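Local coordinates for fibrillarin-like pre-rRNA processing protein (Archaeoglobus fulgidus, PDB 1NT2), which transfers methyl groups from S-adenosylmethionine to ribose 2'-hydroxyls of rRNA and tRNA at sites chosen by a guide RNA, at residues Thr17-Tyr21 and His74-Ile78; Glu3-Asn7 and Arg52-Gly57; Gly65-Gly69 and Pro93-Leu97. One frame throughout, in Å; residues are numbered along the deposited sequence.

Interaction 1 of 3, residues Thr17-Tyr21 and His74-Ile78; sequences TKSKY and HLADI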
ATOM      1  N   THR A  17       4.448   7.441  59.034  1.00 49.99           N
ATOM      2  CA  THR A  17       5.594   8.345  59.127  1.00 51.59           C
ATOM      3  C   THR A  17       5.201   9.634  59.862  1.00 52.41           C
ATOM      4  O   THR A  17       4.112  10.184  59.646  1.00 51.93           O
ATOM      5  CB  THR A  17       6.180   8.720  57.723  1.00 51.15           C
ATOM      6  OG1 THR A  17       5.174   9.360  56.924  1.00 50.80           O
ATOM      7  CG2 THR A  17       6.693   7.479  57.006  1.00 50.17           C
ATOM      8  N   LYS A  18       6.088  10.094  60.745  1.00 52.13           N
ATOM      9  CA  LYS A  18       5.854  11.311  61.510  1.00 51.44           C
ATOM     10  C   LYS A  18       5.755  12.474  60.544  1.00 50.28           C
ATOM     11  O   LYS A  18       6.753  12.866  59.938  1.00 50.21           O
ATOM     12  CB  LYS A  18       7.015  11.570  62.485  1.00 53.62           C
ATOM     13  CG  LYS A  18       7.063  13.006  63.043  1.00 54.81           C
ATOM     14  CD  LYS A  18       8.422  13.377  63.658  1.00 55.76           C
ATOM     15  CE  LYS A  18       8.722  12.602  64.941  1.00 57.45           C
ATOM     16  NZ  LYS A  18      10.026  13.000  65.564  1.00 57.79           N
ATOM     17  N   SER A  19       4.557  13.019  60.385  1.00 49.00           N
ATOM     18  CA  SER A  19       4.382  14.159  59.495  1.00 48.82           C
ATOM     19  C   SER A  19       3.362  15.132  60.045  1.00 49.32           C
ATOM     20  O   SER A  19       2.710  14.868  61.054  1.00 49.09           O
ATOM     21  CB  SER A  19       3.936  13.718  58.098  1.00 47.86           C
ATOM     22  OG  SER A  19       3.742  14.850  57.261  1.00 44.67           O
ATOM     23  N   LYS A  20       3.245  16.270  59.376  1.00 49.44           N
ATOM     24  CA  LYS A  20       2.296  17.293  59.763  1.00 50.38           C
ATOM     25  C   LYS A  20       1.697  17.758  58.459  1.00 51.02           C
ATOM     26  O   LYS A  20       1.305  18.915  58.320  1.00 51.89           O
ATOM     27  CB  LYS A  20       3.002  18.449  60.471  1.00 50.55           C
ATOM     28  CG  LYS A  20       4.218  18.954  59.732  1.00 52.06           C
ATOM     29  CD  LYS A  20       4.982  19.985  60.546  1.00 52.89           C
ATOM     30  CE  LYS A  20       6.390  20.183  59.989  1.00 53.42           C
ATOM     31  NZ  LYS A  20       6.382  20.483  58.524  1.00 53.12           N
ATOM     32  N   TYR A  21       1.649  16.834  57.501  1.00 51.67           N
ATOM     33  CA  TYR A  21       1.103  17.106  56.177  1.00 52.44           C
ATOM     34  C   TYR A  21      -0.120  16.254  55.831  1.00 53.50           C
ATOM     35  O   TYR A  21      -0.393  15.231  56.469  1.00 52.16           O
ATOM     36  CB  TYR A  21       2.176  16.915  55.107  1.00 51.91           C
ATOM     37  CG  TYR A  21       3.212  18.021  55.064  1.00 51.91           C
ATOM     38  CD1 TYR A  21       4.498  17.832  55.582  1.00 51.43           C
ATOM     39  CD2 TYR A  21       2.914  19.252  54.476  1.00 51.01           C
ATOM     40  CE1 TYR A  21       5.455  18.841  55.506  1.00 49.66           C
ATOM     41  CE2 TYR A  21       3.863  20.259  54.396  1.00 49.62           C
ATOM     42  CZ  TYR A  21       5.124  20.047  54.907  1.00 49.27           C
ATOM     43  OH  TYR A  21       6.046  21.045  54.788  1.00 50.03           O
ATOM     44  N   HIS A  74       6.261  10.046  51.269  1.00 34.47           N
ATOM     45  CA  HIS A  74       6.711   9.517  52.554  1.00 34.71           C
ATOM     46  C   HIS A  74       8.197   9.718  52.739  1.00 34.35           C
ATOM     47  O   HIS A  74       8.654  10.158  53.791  1.00 35.09           O
ATOM     48  CB  HIS A  74       6.385   8.033  52.684  1.00 36.62           C
ATOM     49  CG  HIS A  74       4.951   7.769  53.008  1.00 40.53           C
ATOM     50  ND1 HIS A  74       3.939   7.931  52.088  1.00 41.75           N
ATOM     51  CD2 HIS A  74       4.353   7.422  54.171  1.00 41.79           C
ATOM     52  CE1 HIS A  74       2.778   7.695  52.669  1.00 42.21           C
ATOM     53  NE2 HIS A  74       3.000   7.384  53.934  1.00 42.60           N
ATOM     54  N   LEU A  75       8.963   9.398  51.712  1.00 33.32           N
ATOM     55  CA  LEU A  75      10.392   9.570  51.817  1.00 32.00           C
ATOM     56  C   LEU A  75      10.663  10.999  52.275  1.00 32.35           C
ATOM     57  O   LEU A  75      11.592  11.249  53.038  1.00 32.45           O
ATOM     58  CB  LEU A  75      11.041   9.289  50.468  1.00 29.63           C
ATOM     59  CG  LEU A  75      12.478   8.785  50.549  1.00 27.78           C
ATOM     60  CD1 LEU A  75      12.644   7.866  51.736  1.00 26.20           C
ATOM     61  CD2 LEU A  75      12.818   8.067  49.261  1.00 28.13           C
ATOM     62  N   ALA A  76       9.821  11.925  51.829  1.00 32.31           N
ATOM     63  CA  ALA A  76       9.961  13.325  52.187  1.00 33.19           C
ATOM     64  C   ALA A  76       9.773  13.538  53.684  1.00 35.21           C
ATOM     65  O   ALA A  76      10.295  14.501  54.251  1.00 35.96           O
ATOM     66  CB  ALA A  76       8.964  14.156  51.410  1.00 32.44           C
ATOM     67  N   ASP A  77       9.016  12.651  54.325  1.00 36.43           N
ATOM     68  CA  ASP A  77       8.793  12.759  55.762  1.00 38.84           C
ATOM     69  C   ASP A  77       9.978  12.164  56.498  1.00 40.93           C
ATOM     70  O   ASP A  77      10.312  12.587  57.608  1.00 41.53           O
ATOM     71  CB  ASP A  77       7.535  12.006  56.190  1.00 39.61           C
ATOM     72  CG  ASP A  77       6.264  12.725  55.811  1.00 39.89           C
ATOM     73  OD1 ASP A  77       6.318  13.965  55.651  1.00 39.80           O
ATOM     74  OD2 ASP A  77       5.212  12.046  55.698  1.00 39.35           O
ATOM     75  N   ILE A  78      10.595  11.164  55.878  1.00 42.82           N
ATOM     76  CA  ILE A  78      11.753  10.494  56.447  1.00 45.66           C
ATOM     77  C   ILE A  78      12.939  11.454  56.385  1.00 48.11           C
ATOM     78  O   ILE A  78      13.583  11.729  57.398  1.00 49.60           O
ATOM     79  CB  ILE A  78      12.068   9.209  55.664  1.00 46.26           C
ATOM     80  CG1 ILE A  78      10.848   8.277  55.715  1.00 46.69           C
ATOM     81  CG2 ILE A  78      13.301   8.529  56.243  1.00 47.00           C
ATOM     82  CD1 ILE A  78      11.012   6.955  54.976  1.00 45.49           C
TER
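Ser19 and Asp77 bring the two backbones together, CA to CA 5.9 Å, where strand 14-18 gives way to a loop beside the last turn of helix 70-78. The contact joins the N-terminal antiparallel sheet to the Rossmann-like methyltransferase domain, and the Asp77 carboxylate carries most of it. Each of its oxygens takes a hydroxyl from the other segment. Thr17 OG1 donates to Asp77 OD2 over 3.0 Å, arriving on the anti side and 17° out of the carboxylate plane. Ser19 OG donates to Asp77 OD1 over 3.2 Å from a different direction, above that plane and 43° out of it. With Asp77 CG anti to its carbonyl carbon (chi1 -75°), the carboxylate is carried to both hydroxyls. Arg104 also forms a salt bridge with OD1, and Arg34, on strand 33-35, with OD2, so the buried charge is matched by two guanidinium groups that would probably keep it ionised. One turn earlier on the helix, His74 presents the edge of its imidazole to Thr17: the Thr17 CG2 methyl lies in the ring plane, 3.7 Å from His74 CD2. Trp36 stacks on that same imidazole. Ser19 OG also accepts from Tyr21 N at 2.9 Å, which makes an ST turn at the start of the loop.

Interaction 2 of 3, residues Glu3-Asn7 and Arg52-Gly57; sequences ELMRN and RLKLRG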
ATOM      1  N   GLU A   3       9.726   1.373  66.507  1.00 73.17           N
ATOM      2  CA  GLU A   3      10.407   2.370  65.688  1.00 74.17           C
ATOM      3  C   GLU A   3      11.422   1.635  64.801  1.00 74.58           C
ATOM      4  O   GLU A   3      12.334   0.975  65.309  1.00 75.82           O
ATOM      5  CB  GLU A   3      11.121   3.385  66.599  1.00 75.81           C
ATOM      6  CG  GLU A   3      12.147   2.782  67.599  1.00 79.41           C
ATOM      7  CD  GLU A   3      11.530   2.126  68.856  1.00 80.92           C
ATOM      8  OE1 GLU A   3      10.956   2.854  69.702  1.00 82.33           O
ATOM      9  OE2 GLU A   3      11.632   0.883  69.006  1.00 80.17           O
ATOM     10  N   LEU A   4      11.271   1.731  63.484  1.00 73.63           N
ATOM     11  CA  LEU A   4      12.194   1.034  62.583  1.00 72.18           C
ATOM     12  C   LEU A   4      13.097   1.986  61.821  1.00 70.79           C
ATOM     13  O   LEU A   4      14.232   1.649  61.487  1.00 69.63           O
ATOM     14  CB  LEU A   4      11.413   0.201  61.563  1.00 73.23           C
ATOM     15  CG  LEU A   4      10.455  -0.895  62.029  1.00 73.41           C
ATOM     16  CD1 LEU A   4       9.480  -1.219  60.913  1.00 73.75           C
ATOM     17  CD2 LEU A   4      11.239  -2.129  62.435  1.00 73.72           C
ATOM     18  N   MET A   5      12.579   3.176  61.545  1.00 69.94           N
ATOM     19  CA  MET A   5      13.324   4.155  60.775  1.00 69.01           C
ATOM     20  C   MET A   5      13.284   5.561  61.320  1.00 67.00           C
ATOM     21  O   MET A   5      12.734   5.828  62.384  1.00 67.03           O
ATOM     22  CB  MET A   5      12.791   4.213  59.345  1.00 71.76           C
ATOM     23  CG  MET A   5      12.848   2.918  58.564  1.00 73.84           C
ATOM     24  SD  MET A   5      14.054   3.014  57.229  1.00 75.59           S
ATOM     25  CE  MET A   5      13.834   4.718  56.684  1.00 74.29           C
ATOM     26  N   ARG A   6      13.853   6.453  60.515  1.00 64.83           N
ATOM     27  CA  ARG A   6      13.965   7.870  60.801  1.00 62.87           C
ATOM     28  C   ARG A   6      12.697   8.429  61.409  1.00 61.68           C
ATOM     29  O   ARG A   6      12.710   8.909  62.537  1.00 63.28           O
ATOM     30  CB  ARG A   6      14.317   8.613  59.516  1.00 63.28           C
ATOM     31  CG  ARG A   6      15.352   9.715  59.697  1.00 62.14           C
ATOM     32  CD  ARG A   6      14.729  10.934  60.325  1.00 61.53           C
ATOM     33  NE  ARG A   6      15.691  12.004  60.546  1.00 60.85           N
ATOM     34  CZ  ARG A   6      15.353  13.218  60.967  1.00 61.63           C
ATOM     35  NH1 ARG A   6      14.082  13.512  61.207  1.00 61.68           N
ATOM     36  NH2 ARG A   6      16.285  14.140  61.153  1.00 62.06           N
ATOM     37  N   ASN A   7      11.603   8.392  60.668  1.00 59.03           N
ATOM     38  CA  ASN A   7      10.346   8.881  61.214  1.00 58.09           C
ATOM     39  C   ASN A   7       9.304   7.820  60.920  1.00 57.66           C
ATOM     40  O   ASN A   7       8.151   8.112  60.589  1.00 56.46           O
ATOM     41  CB  ASN A   7       9.972  10.228  60.590  1.00 57.57           C
ATOM     42  CG  ASN A   7      10.792  11.379  61.154  1.00 56.10           C
ATOM     43  OD1 ASN A   7      10.883  11.555  62.371  1.00 54.78           O
ATOM     44  ND2 ASN A   7      11.386  12.171  60.272  1.00 55.75           N
ATOM     45  N   ARG A  52      15.330  -2.640  56.549  1.00 56.38           N
ATOM     46  CA  ARG A  52      15.051  -1.205  56.609  1.00 57.10           C
ATOM     47  C   ARG A  52      16.227  -0.336  56.106  1.00 56.45           C
ATOM     48  O   ARG A  52      17.247  -0.854  55.643  1.00 56.62           O
ATOM     49  CB  ARG A  52      14.699  -0.822  58.052  1.00 58.68           C
ATOM     50  CG  ARG A  52      13.994  -1.933  58.829  1.00 61.66           C
ATOM     51  CD  ARG A  52      14.627  -2.118  60.203  1.00 65.44           C
ATOM     52  NE  ARG A  52      16.086  -1.963  60.158  1.00 68.08           N
ATOM     53  CZ  ARG A  52      16.922  -2.747  59.476  1.00 68.34           C
ATOM     54  NH1 ARG A  52      16.461  -3.769  58.765  1.00 68.33           N
ATOM     55  NH2 ARG A  52      18.228  -2.495  59.496  1.00 67.50           N
ATOM     56  N   LEU A  53      16.075   0.984  56.209  1.00 54.96           N
ATOM     57  CA  LEU A  53      17.091   1.941  55.754  1.00 53.37           C
ATOM     58  C   LEU A  53      17.516   2.948  56.843  1.00 54.26           C
ATOM     59  O   LEU A  53      16.740   3.836  57.195  1.00 55.39           O
ATOM     60  CB  LEU A  53      16.542   2.718  54.548  1.00 49.93           C
ATOM     61  CG  LEU A  53      17.022   2.428  53.124  1.00 48.05           C
ATOM     62  CD1 LEU A  53      18.323   3.141  52.877  1.00 48.99           C
ATOM     63  CD2 LEU A  53      17.179   0.941  52.909  1.00 47.71           C
ATOM     64  N   LYS A  54      18.733   2.824  57.378  1.00 54.13           N
ATOM     65  CA  LYS A  54      19.200   3.776  58.399  1.00 54.07           C
ATOM     66  C   LYS A  54      19.521   5.065  57.659  1.00 54.23           C
ATOM     67  O   LYS A  54      19.970   5.014  56.518  1.00 54.85           O
ATOM     68  CB  LYS A  54      20.498   3.308  59.072  1.00 54.26           C
ATOM     69  CG  LYS A  54      20.519   1.890  59.582  1.00 53.60           C
ATOM     70  CD  LYS A  54      19.760   1.736  60.868  1.00 52.47           C
ATOM     71  CE  LYS A  54      19.832   0.298  61.314  1.00 53.31           C
ATOM     72  NZ  LYS A  54      18.477  -0.305  61.431  1.00 53.63           N
ATOM     73  N   LEU A  55      19.311   6.214  58.288  1.00 54.37           N
ATOM     74  CA  LEU A  55      19.623   7.483  57.630  1.00 54.78           C
ATOM     75  C   LEU A  55      19.166   8.706  58.409  1.00 55.21           C
ATOM     76  O   LEU A  55      18.087   8.714  59.004  1.00 55.81           O
ATOM     77  CB  LEU A  55      19.031   7.522  56.206  1.00 54.14           C
ATOM     78  CG  LEU A  55      17.545   7.249  55.924  1.00 53.20           C
ATOM     79  CD1 LEU A  55      16.824   8.524  55.508  1.00 52.42           C
ATOM     80  CD2 LEU A  55      17.440   6.229  54.805  1.00 52.25           C
ATOM     81  N   ARG A  56      20.004   9.740  58.404  1.00 54.90           N
ATOM     82  CA  ARG A  56      19.694  10.980  59.101  1.00 54.68           C
ATOM     83  C   ARG A  56      18.815  11.845  58.208  1.00 53.87           C
ATOM     84  O   ARG A  56      18.866  11.739  56.987  1.00 54.24           O
ATOM     85  CB  ARG A  56      20.984  11.736  59.439  1.00 56.42           C
ATOM     86  CG  ARG A  56      21.851  12.130  58.223  1.00 58.19           C
ATOM     87  CD  ARG A  56      22.727  13.344  58.556  1.00 58.92           C
ATOM     88  NE  ARG A  56      23.581  13.809  57.459  1.00 59.30           N
ATOM     89  CZ  ARG A  56      24.743  13.253  57.116  1.00 60.46           C
ATOM     90  NH1 ARG A  56      25.204  12.197  57.775  1.00 60.42           N
ATOM     91  NH2 ARG A  56      25.460  13.772  56.126  1.00 60.33           N
ATOM     92  N   GLY A  57      18.009  12.705  58.813  1.00 53.05           N
ATOM     93  CA  GLY A  57      17.151  13.565  58.018  1.00 52.88           C
ATOM     94  C   GLY A  57      17.918  14.409  57.016  1.00 53.17           C
ATOM     95  O   GLY A  57      17.378  14.772  55.973  1.00 52.38           O
TER
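The Arg6 guanidinium lies with one face over Gly57 CA, which is 3.5 Å from Arg6 CZ, while Leu55 O sits at its edge near the plane and Asn7 CG is at the edge in plane. The Arg52 guanidinium likewise has Leu4 O near its plane at the edge, with Lys54 CE in plane. The contact joins the edge strand 3-5 of the N-terminal antiparallel sheet to the loop that leads into strand 60-64 of the Rossmann-like core. Leu4 and Met5 form a classic beta bulge opposite Val8. The touching parts run in nearly the same direction, 21° apart, with Met5 CA 6.3 Å from Lys54 CA.

Backbone N of Gly57 also lies close to the Arg6 guanidinium, but both are donors and do not bond; the charge is instead paired in a salt bridge from Arg6 NH1 to Asp80. A bend at chi2 (-77°) turns the Arg6 chain along the loop. Nearer the strand, apolar packing dominates. The Met5 side chain runs alongside that of Leu53, Met5 SD 3.7 Å from Leu53 CB; the sulfur's place is uncertain, which also makes a weak bond from Leu53 N to Met5 SD doubtful. Ile78 of helix 70-78 touches Met5, Arg6 and Leu55. The Leu4 and Arg52 side chains cross at about a right angle, Leu4 CD2 lying 4.1 Å from Arg52 CD.

Interaction 3 of 3, residues Gly65-Gly69 and Pro93-Leu97; sequences GAASG and PFEKL. With SAM (S-adenosylmethionine), chain C.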
ATOM      1  N   GLY A  65      11.612   7.728  39.386  1.00 24.91           N
ATOM      2  CA  GLY A  65      10.297   7.141  39.179  1.00 25.66           C
ATOM      3  C   GLY A  65       9.249   7.704  40.134  1.00 26.20           C
ATOM      4  O   GLY A  65       8.329   6.994  40.557  1.00 27.44           O
ATOM      5  N   ALA A  66       9.385   8.981  40.476  1.00 25.41           N
ATOM      6  CA  ALA A  66       8.462   9.639  41.392  1.00 26.32           C
ATOM      7  C   ALA A  66       7.040   9.184  41.202  1.00 27.25           C
ATOM      8  O   ALA A  66       6.329   8.962  42.182  1.00 29.27           O
ATOM      9  CB  ALA A  66       8.526  11.140  41.222  1.00 27.16           C
ATOM     10  N   ALA A  67       6.626   9.050  39.948  1.00 27.23           N
ATOM     11  CA  ALA A  67       5.269   8.621  39.647  1.00 29.06           C
ATOM     12  C   ALA A  67       4.323   9.715  40.109  1.00 30.41           C
ATOM     13  O   ALA A  67       4.653  10.891  39.997  1.00 30.98           O
ATOM     14  CB  ALA A  67       4.961   7.326  40.367  1.00 28.24           C
ATOM     15  N   SER A  68       3.156   9.334  40.632  1.00 32.08           N
ATOM     16  CA  SER A  68       2.181  10.313  41.121  1.00 32.97           C
ATOM     17  C   SER A  68       2.765  10.991  42.357  1.00 33.23           C
ATOM     18  O   SER A  68       2.417  12.124  42.684  1.00 31.92           O
ATOM     19  CB  SER A  68       0.866   9.629  41.503  1.00 32.89           C
ATOM     20  OG  SER A  68       1.016   8.903  42.714  1.00 33.73           O
ATOM     21  N   GLY A  69       3.656  10.273  43.035  1.00 34.70           N
ATOM     22  CA  GLY A  69       4.296  10.795  44.226  1.00 36.00           C
ATOM     23  C   GLY A  69       3.769  10.210  45.526  1.00 36.83           C
ATOM     24  O   GLY A  69       3.614  10.932  46.515  1.00 36.11           O
ATOM     25  N   PRO A  93       0.867  11.246  35.458  1.00 36.21           N
ATOM     26  CA  PRO A  93       1.138  11.101  36.888  1.00 35.46           C
ATOM     27  C   PRO A  93       1.776  12.350  37.467  1.00 35.64           C
ATOM     28  O   PRO A  93       1.512  12.743  38.605  1.00 35.73           O
ATOM     29  CB  PRO A  93       2.095   9.927  36.919  1.00 35.64           C
ATOM     30  CG  PRO A  93       2.921  10.177  35.703  1.00 35.26           C
ATOM     31  CD  PRO A  93       1.878  10.522  34.667  1.00 35.25           C
ATOM     32  N   PHE A  94       2.629  12.961  36.658  1.00 35.60           N
ATOM     33  CA  PHE A  94       3.349  14.150  37.058  1.00 34.66           C
ATOM     34  C   PHE A  94       2.386  15.248  37.458  1.00 33.89           C
ATOM     35  O   PHE A  94       2.667  16.016  38.366  1.00 35.83           O
ATOM     36  CB  PHE A  94       4.236  14.634  35.910  1.00 36.55           C
ATOM     37  CG  PHE A  94       5.397  15.456  36.361  1.00 37.80           C
ATOM     38  CD1 PHE A  94       6.551  14.844  36.841  1.00 37.68           C
ATOM     39  CD2 PHE A  94       5.313  16.845  36.383  1.00 38.68           C
ATOM     40  CE1 PHE A  94       7.602  15.602  37.343  1.00 38.46           C
ATOM     41  CE2 PHE A  94       6.355  17.613  36.883  1.00 39.13           C
ATOM     42  CZ  PHE A  94       7.503  16.991  37.367  1.00 39.19           C
ATOM     43  N   GLU A  95       1.249  15.326  36.783  1.00 32.30           N
ATOM     44  CA  GLU A  95       0.283  16.357  37.099  1.00 31.44           C
ATOM     45  C   GLU A  95      -0.084  16.257  38.568  1.00 29.41           C
ATOM     46  O   GLU A  95      -0.243  17.267  39.243  1.00 28.57           O
ATOM     47  CB  GLU A  95      -0.956  16.199  36.221  1.00 35.13           C
ATOM     48  CG  GLU A  95      -2.035  17.240  36.481  1.00 41.97           C
ATOM     49  CD  GLU A  95      -3.261  17.065  35.584  1.00 46.67           C
ATOM     50  OE1 GLU A  95      -3.722  15.911  35.409  1.00 49.04           O
ATOM     51  OE2 GLU A  95      -3.770  18.085  35.063  1.00 49.40           O
ATOM     52  N   LYS A  96      -0.200  15.028  39.060  1.00 28.33           N
ATOM     53  CA  LYS A  96      -0.546  14.774  40.456  1.00 27.61           C
ATOM     54  C   LYS A  96       0.648  15.009  41.368  1.00 26.32           C
ATOM     55  O   LYS A  96       0.481  15.314  42.546  1.00 25.85           O
ATOM     56  CB  LYS A  96      -1.031  13.327  40.628  1.00 29.29           C
ATOM     57  CG  LYS A  96      -1.410  12.927  42.063  1.00 30.99           C
ATOM     58  CD  LYS A  96      -2.552  13.785  42.591  1.00 33.68           C
ATOM     59  CE  LYS A  96      -3.310  13.143  43.756  1.00 34.12           C
ATOM     60  NZ  LYS A  96      -4.603  13.876  44.018  1.00 34.45           N
ATOM     61  N   LEU A  97       1.851  14.857  40.818  1.00 25.31           N
ATOM     62  CA  LEU A  97       3.083  15.041  41.585  1.00 24.42           C
ATOM     63  C   LEU A  97       3.246  16.478  42.066  1.00 24.47           C
ATOM     64  O   LEU A  97       3.508  16.719  43.245  1.00 25.81           O
ATOM     65  CB  LEU A  97       4.314  14.650  40.746  1.00 21.07           C
ATOM     66  CG  LEU A  97       5.662  14.531  41.478  1.00 18.51           C
ATOM     67  CD1 LEU A  97       5.756  13.209  42.227  1.00 17.01           C
ATOM     68  CD2 LEU A  97       6.794  14.622  40.486  1.00 17.70           C
TER
HETATM   69  N   SAM C 301       5.811   3.770  43.420  1.00 61.26           N
HETATM   70  CA  SAM C 301       5.032   4.461  42.361  1.00 61.99           C
HETATM   71  C   SAM C 301       3.702   4.963  42.909  1.00 61.24           C
HETATM   72  O   SAM C 301       3.447   4.748  44.090  1.00 61.62           O
HETATM   73  OXT SAM C 301       2.945   5.580  42.083  1.00 60.41           O
HETATM   74  CB  SAM C 301       4.822   3.503  41.154  1.00 63.32           C
HETATM   75  CG  SAM C 301       5.920   3.735  40.123  1.00 64.21           C
HETATM   76  SD  SAM C 301       5.941   2.779  38.541  1.00 63.28           S
HETATM   77  CE  SAM C 301       6.329   1.063  38.922  1.00 62.00           C
HETATM   78  C5' SAM C 301       7.329   3.342  37.642  1.00 55.31           C
HETATM   79  C4' SAM C 301       7.305   4.790  37.210  1.00 50.31           C
HETATM   80  O4' SAM C 301       8.534   5.017  36.516  1.00 49.76           O
HETATM   81  C3' SAM C 301       6.215   5.130  36.194  1.00 47.76           C
HETATM   82  O3' SAM C 301       5.351   6.052  36.911  1.00 45.34           O
HETATM   83  C2' SAM C 301       6.887   5.884  35.055  1.00 46.86           C
HETATM   84  O2' SAM C 301       6.331   7.068  34.516  1.00 42.85           O
HETATM   85  C1' SAM C 301       8.347   5.997  35.535  1.00 47.47           C
HETATM   86  N9  SAM C 301       9.336   5.781  34.493  1.00 45.26           N
HETATM   87  C8  SAM C 301       9.577   4.661  33.741  1.00 43.57           C
HETATM   88  N7  SAM C 301      10.554   4.793  32.895  1.00 43.36           N
HETATM   89  C5  SAM C 301      10.994   6.092  33.095  1.00 42.37           C
HETATM   90  C6  SAM C 301      12.036   6.865  32.500  1.00 40.94           C
HETATM   91  N6  SAM C 301      12.835   6.369  31.536  1.00 38.52           N
HETATM   92  N1  SAM C 301      12.231   8.167  32.923  1.00 41.76           N
HETATM   93  C2  SAM C 301      11.416   8.657  33.901  1.00 42.58           C
HETATM   94  N3  SAM C 301      10.407   8.015  34.535  1.00 43.18           N
HETATM   95  C4  SAM C 301      10.246   6.720  34.079  1.00 43.68           C
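The glycine-rich loop that cradles S-adenosylmethionine meets helix 91-103 through Leu97, whose CD1 methyl sits in a bend of the loop. That Leu97 CD1 methyl lies 3.6 Å from Ala66 CB, 3.4 Å from Ala67 O and 3.5 Å from Gly69 CA, so three points of the loop surround one branch of the leucine. Its position follows from CG standing opposite the backbone N of Leu97 (chi1 -169°), with chi2 swinging CD1 toward the loop. Gly69, without a side chain, lets its CA come close to the methyl. The bend is a type II' beta turn from Ala66 to Gly69.

In the Rossmann-like fold of class I methyltransferases, the loop after the first strand of the core, here 60-64, binds the cofactor, and the next strand, 83-87, leads into the helix packed here. Backbone meets backbone by CA-H...O contacts in both directions: the CA-H of Ser68 points almost straight at Pro93 O (CA to O 3.6 Å, 179° at the hydrogen), whereas the angle at the Leu97 CA-H, directed to Ser68 O, is a more bent 131°. Ser68 O also accepts a hydrogen bond from His24 NE2. Beside it, Lys96 lays its aliphatic CG against Ser68 CB. Pro93 CB covers the peptide between Ala67 and Ser68, 3.9 Å from Ala67 C.

Ala67 CB projects away from the helix to the cofactor, 3.2 Å from its carboxylate OXT, while Glu88 and Thr70 are among the residues that hydrogen-bond the ligand. Phe94 turns from the loop and packs on Ser62 of the Nop5 chain. At the start of the loop, Gly65 CA passes 3.8 Å from the ribose O4' of S-adenosylmethionine.

In the fold
Interactions 1 and 2 are neighbours, centres 11 Å apart, and both reach the N-terminal antiparallel sheet. They touch directly: Asn7 of interaction 2 hydrogen-bonds through its side chain to Asp77 O and through its backbone to Lys18. Their segments alternate along the chain (3-7, 17-21, 52-57, 74-78), and each contact pairs the N-terminal sheet with a part of the core. Helix 70-78 continues from the cofactor loop of interaction 3, whose centre is about 17 Å from that of interaction 1. Interactions 2 and 3 come in series, about 24 Å between centres and on opposite sides of the chain's centre. The helix thus runs from the S-adenosylmethionine pocket to the junction with the N-terminal sheet.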